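Local structure of leucine aminopeptidase A1, chloroplastic (Solanum lycopersicum, 5D8N) at residues E153-G165 and I190-I203. The protein removes N-terminal amino acids, preferably leucine, from peptides as a magnesium-dependent hexameric aminopeptidase, and takes part in wound signalling and insect defence. The protein carries 1 engineered substitution. Residues are numbered along the deposited sequence; the frame is centred on the assembly and turned at random. Where two conformers were deposited one is given.
Sequences ESKINSASAIATG and ILGLGTGPEIERKI
Lys202 lies across the flank of helix 153-165, and its chain shows how the aliphatic part of a lysine can cover the edge of an apolar interface. Its CB presses on Ile156 CG2 at 3.5 Å, tighter than usual for two carbons, and the two side chains meet nearly at right angles. CG, set anti to the backbone N (chi1 -164°), rests on Ser160, 3.5 Å from its OG. A bend at chi2 (76°) then carries the chain across the helix toward Asn157, so that CD passes Asn157 OD1 and CE comes within 3.4 Å of that same oxygen; NZ stays 3.9 Å from it, near but not bonded. An alanine here would keep the CB contact but would probably lose the cover that CG to CE give Ser160 OG and Asn157 OD1, opening a gap at the edge of the interface. Ile156 CG1 packs inward on Ile199 CB, while its CD1 reaches the exposed Glu198, against CD of the carboxylate. The small Ala159 CB lets Ile199 CD1 approach to 3.7 Å and also touches Ile190 CG2 and Leu193 CD1. Leu193 meets Ile162 tip to tip, CD1 to CD1 at 3.8 Å, and its CD2 lies against CB and CG of Lys155. Helix 152-170 of the macro-like alpha/beta N-terminal domain, beside strand 187-191 of its sheet, thus packs at 36° against the start of the long helix leading to the catalytic domain, as in M17 aminopeptidases.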
loop_
_atom_site.group_PDB
_atom_site.type_symbol
_atom_site.label_atom_id
_atom_site.label_comp_id
_atom_site.label_asym_id
_atom_site.label_seq_id
_atom_site.Cartn_x
_atom_site.Cartn_y
_atom_site.Cartn_z
ATOM N N GLU A 153 38.658 -30.594 -31.575
ATOM C CA GLU A 153 38.386 -29.257 -31.105
ATOM C C GLU A 153 37.136 -29.127 -30.245
ATOM O O GLU A 153 37.174 -28.409 -29.237
ATOM C CB GLU A 153 38.323 -28.271 -32.268
ATOM C CG GLU A 153 38.172 -26.834 -31.804
ATOM C CD GLU A 153 37.696 -25.921 -32.909
ATOM O OE1 GLU A 153 36.477 -25.642 -32.957
ATOM O OE2 GLU A 153 38.540 -25.529 -33.743
ATOM N N SER A 154 36.043 -29.787 -30.620
ATOM C CA SER A 154 34.874 -29.785 -29.738
ATOM C C SER A 154 35.228 -30.423 -28.395
ATOM O O SER A 154 34.710 -30.044 -27.344
ATOM C CB SER A 154 33.704 -30.534 -30.362
ATOM O OG SER A 154 33.914 -31.934 -30.263
ATOM N N LYS A 155 36.084 -31.434 -28.431
ATOM C CA LYS A 155 36.475 -32.091 -27.207
ATOM C C LYS A 155 37.286 -31.155 -26.311
ATOM O O LYS A 155 37.153 -31.173 -25.098
ATOM C CB LYS A 155 37.325 -33.307 -27.501
ATOM C CG LYS A 155 36.584 -34.447 -28.167
ATOM C CD LYS A 155 37.530 -35.632 -28.094
ATOM C CE LYS A 155 37.531 -36.452 -29.358
ATOM N NZ LYS A 155 38.420 -37.620 -29.109
ATOM N N ILE A 156 38.200 -30.416 -26.923
ATOM C CA ILE A 156 38.974 -29.416 -26.215
ATOM C C ILE A 156 38.020 -28.436 -25.530
ATOM O O ILE A 156 38.246 -28.088 -24.371
ATOM C CB ILE A 156 39.973 -28.711 -27.148
ATOM C CG1 ILE A 156 41.164 -29.644 -27.415
ATOM C CG2 ILE A 156 40.467 -27.408 -26.552
ATOM C CD1 ILE A 156 42.055 -29.193 -28.554
ATOM N N ASN A 157 37.005 -27.974 -26.251
ATOM C CA ASN A 157 36.080 -26.979 -25.724
ATOM C C ASN A 157 35.216 -27.559 -24.610
ATOM O O ASN A 157 34.972 -26.888 -23.620
ATOM C CB ASN A 157 35.176 -26.446 -26.842
ATOM C CG ASN A 157 35.918 -25.566 -27.838
ATOM O OD1 ASN A 157 37.002 -25.048 -27.563
ATOM N ND2 ASN A 157 35.285 -25.326 -28.981
ATOM N N SER A 158 34.866 -28.836 -24.718
ATOM C CA SER A 158 34.167 -29.516 -23.629
ATOM C C SER A 158 35.052 -29.643 -22.383
ATOM O O SER A 158 34.605 -29.411 -21.279
ATOM C CB SER A 158 33.685 -30.907 -24.035
ATOM O OG SER A 158 32.699 -30.764 -25.032
ATOM N N ALA A 159 36.333 -29.902 -22.581
ATOM C CA ALA A 159 37.235 -30.067 -21.464
ATOM C C ALA A 159 37.344 -28.758 -20.713
ATOM O O ALA A 159 37.344 -28.751 -19.486
ATOM C CB ALA A 159 38.615 -30.522 -21.936
ATOM N N SER A 160 37.490 -27.647 -21.432
ATOM C CA SER A 160 37.678 -26.364 -20.769
ATOM C C SER A 160 36.411 -25.873 -20.061
ATOM O O SER A 160 36.476 -25.272 -18.984
ATOM C CB SER A 160 38.198 -25.299 -21.722
ATOM O OG SER A 160 37.214 -24.975 -22.670
ATOM N N ALA A 161 35.262 -26.235 -20.608
ATOM C CA ALA A 161 33.972 -25.968 -19.990
ATOM C C ALA A 161 33.738 -26.839 -18.754
ATOM O O ALA A 161 33.264 -26.338 -17.736
ATOM C CB ALA A 161 32.841 -26.187 -20.991
ATOM N N ILE A 162 34.175 -28.093 -18.792
ATOM C CA ILE A 162 34.150 -28.955 -17.608
ATOM C C ILE A 162 35.012 -28.352 -16.492
ATOM O O ILE A 162 34.575 -28.247 -15.338
ATOM C CB ILE A 162 34.631 -30.368 -17.935
ATOM C CG1 ILE A 162 33.571 -31.136 -18.731
ATOM C CG2 ILE A 162 34.993 -31.148 -16.676
ATOM C CD1 ILE A 162 34.104 -32.375 -19.444
ATOM N N ALA A 163 36.216 -27.905 -16.858
ATOM C CA ALA A 163 37.134 -27.296 -15.920
ATOM C C ALA A 163 36.497 -26.082 -15.270
ATOM O O ALA A 163 36.600 -25.902 -14.064
ATOM C CB ALA A 163 38.437 -26.900 -16.619
ATOM N N THR A 164 35.893 -25.225 -16.082
ATOM C CA THR A 164 35.204 -24.025 -15.606
ATOM C C THR A 164 34.128 -24.414 -14.587
ATOM O O THR A 164 34.058 -23.857 -13.480
ATOM C CB THR A 164 34.571 -23.277 -16.796
ATOM O OG1 THR A 164 35.602 -22.773 -17.665
ATOM C CG2 THR A 164 33.702 -22.173 -16.331
ATOM N N GLY A 165 33.340 -25.426 -14.912
ATOM C CA GLY A 165 32.260 -25.844 -14.002
ATOM C C GLY A 165 32.792 -26.340 -12.665
ATOM O O GLY A 165 32.231 -26.069 -11.610
ATOM N N ILE A 190 40.877 -34.532 -16.320
ATOM C CA ILE A 190 39.908 -34.630 -17.377
ATOM C C ILE A 190 40.349 -35.720 -18.345
ATOM O O ILE A 190 41.445 -35.669 -18.906
ATOM C CB ILE A 190 39.767 -33.272 -18.080
ATOM C CG1 ILE A 190 39.304 -32.219 -17.062
ATOM C CG2 ILE A 190 38.761 -33.369 -19.222
ATOM C CD1 ILE A 190 39.311 -30.811 -17.615
ATOM N N LEU A 191 39.451 -36.663 -18.587
ATOM C CA LEU A 191 39.773 -37.887 -19.311
ATOM C C LEU A 191 38.953 -38.019 -20.588
ATOM O O LEU A 191 37.840 -37.487 -20.704
ATOM C CB LEU A 191 39.504 -39.117 -18.441
ATOM C CG LEU A 191 40.083 -39.131 -17.022
ATOM C CD1 LEU A 191 39.711 -40.435 -16.315
ATOM C CD2 LEU A 191 41.590 -38.925 -17.038
ATOM N N GLY A 192 39.576 -38.654 -21.577
ATOM C CA GLY A 192 38.891 -39.051 -22.804
ATOM C C GLY A 192 38.802 -37.958 -23.855
ATOM O O GLY A 192 38.067 -38.124 -24.827
ATOM N N LEU A 193 39.305 -36.762 -23.545
ATOM C CA LEU A 193 39.022 -35.627 -24.398
ATOM C C LEU A 193 40.294 -35.092 -25.068
ATOM O O LEU A 193 40.246 -34.054 -25.733
ATOM C CB LEU A 193 38.309 -34.511 -23.621
ATOM C CG LEU A 193 36.904 -34.828 -23.101
ATOM C CD1 LEU A 193 36.359 -33.711 -22.210
ATOM C CD2 LEU A 193 35.931 -35.080 -24.244
ATOM N N GLY A 194 41.409 -35.798 -24.904
ATOM C CA GLY A 194 42.663 -35.424 -25.547
ATOM C C GLY A 194 43.704 -35.015 -24.528
ATOM O O GLY A 194 43.398 -34.896 -23.342
ATOM N N THR A 195 44.958 -34.957 -24.969
ATOM C CA THR A 195 46.082 -34.495 -24.142
ATOM C C THR A 195 46.996 -33.609 -24.967
ATOM O O THR A 195 46.789 -33.429 -26.153
ATOM C CB THR A 195 46.977 -35.645 -23.629
ATOM O OG1 THR A 195 47.471 -36.391 -24.747
ATOM C CG2 THR A 195 46.196 -36.565 -22.708
ATOM N N GLY A 196 47.980 -33.011 -24.314
ATOM C CA GLY A 196 48.983 -32.219 -25.011
ATOM C C GLY A 196 48.781 -30.718 -24.911
ATOM O O GLY A 196 47.827 -30.251 -24.285
ATOM N N PRO A 197 49.584 -29.958 -25.664
ATOM C CA PRO A 197 49.682 -28.515 -25.489
ATOM C C PRO A 197 48.383 -27.738 -25.719
ATOM O O PRO A 197 48.141 -26.745 -25.037
ATOM C CB PRO A 197 50.748 -28.107 -26.518
ATOM C CG PRO A 197 51.628 -29.316 -26.633
ATOM C CD PRO A 197 50.702 -30.495 -26.466
ATOM N N GLU A 198 47.637 -28.090 -26.760
ATOM C CA GLU A 198 46.468 -27.311 -27.153
ATOM C C GLU A 198 45.373 -27.387 -26.076
ATOM O O GLU A 198 44.750 -26.376 -25.756
ATOM C CB GLU A 198 45.928 -27.773 -28.507
ATOM C CG GLU A 198 44.971 -26.783 -29.153
ATOM C CD GLU A 198 44.445 -27.215 -30.520
ATOM O OE1 GLU A 198 45.009 -28.147 -31.142
ATOM O OE2 GLU A 198 43.480 -26.578 -31.001
ATOM N N ILE A 199 45.051 -28.599 -25.627
ATOM C CA ILE A 199 43.978 -28.782 -24.654
ATOM C C ILE A 199 44.386 -28.180 -23.317
ATOM O O ILE A 199 43.600 -27.461 -22.710
ATOM C CB ILE A 199 43.567 -30.258 -24.493
ATOM C CG1 ILE A 199 42.280 -30.338 -23.659
ATOM C CG2 ILE A 199 44.679 -31.083 -23.865
ATOM C CD1 ILE A 199 41.620 -31.697 -23.664
ATOM N N GLU A 200 45.681 -28.194 -23.036
ATOM C CA GLU A 200 46.200 -27.520 -21.859
ATOM C C GLU A 200 46.136 -25.994 -21.920
ATOM O O GLU A 200 45.823 -25.356 -20.901
ATOM C CB GLU A 200 47.617 -27.978 -21.518
ATOM C CG GLU A 200 47.704 -29.443 -21.102
ATOM C CD GLU A 200 46.913 -29.810 -19.847
ATOM O OE1 GLU A 200 46.729 -28.963 -18.937
ATOM O OE2 GLU A 200 46.728 -31.034 -19.644
ATOM N N ARG A 201 46.370 -25.419 -23.099
ATOM C CA ARG A 201 46.186 -23.981 -23.304
ATOM C C ARG A 201 44.730 -23.576 -23.062
ATOM O O ARG A 201 44.447 -22.502 -22.525
ATOM C CB ARG A 201 46.623 -23.516 -24.701
ATOM C CG ARG A 201 48.139 -23.395 -24.851
ATOM C CD ARG A 201 48.561 -22.639 -26.115
ATOM N NE ARG A 201 48.170 -23.321 -27.353
ATOM C CZ ARG A 201 48.885 -24.281 -27.940
ATOM N NH1 ARG A 201 50.003 -24.727 -27.375
ATOM N NH2 ARG A 201 48.428 -24.855 -29.043
ATOM N N LYS A 202 43.808 -24.397 -23.538
ATOM C CA LYS A 202 42.403 -24.063 -23.422
ATOM C C LYS A 202 41.941 -24.147 -21.964
ATOM O O LYS A 202 41.162 -23.317 -21.492
ATOM C CB LYS A 202 41.582 -25.006 -24.291
ATOM C CG LYS A 202 40.163 -24.505 -24.537
ATOM C CD LYS A 202 40.086 -23.386 -25.567
ATOM C CE LYS A 202 38.686 -22.780 -25.593
ATOM N NZ LYS A 202 38.557 -21.654 -26.564
ATOM N N ILE A 203 42.459 -25.125 -21.241
ATOM C CA ILE A 203 42.165 -25.274 -19.837
ATOM C C ILE A 203 42.703 -24.060 -19.091
ATOM O O ILE A 203 42.043 -23.559 -18.184
ATOM C CB ILE A 203 42.723 -26.593 -19.264
ATOM C CG1 ILE A 203 41.904 -27.777 -19.786
ATOM C CG2 ILE A 203 42.745 -26.598 -17.742
ATOM C CD1 ILE A 203 42.572 -29.116 -19.549
#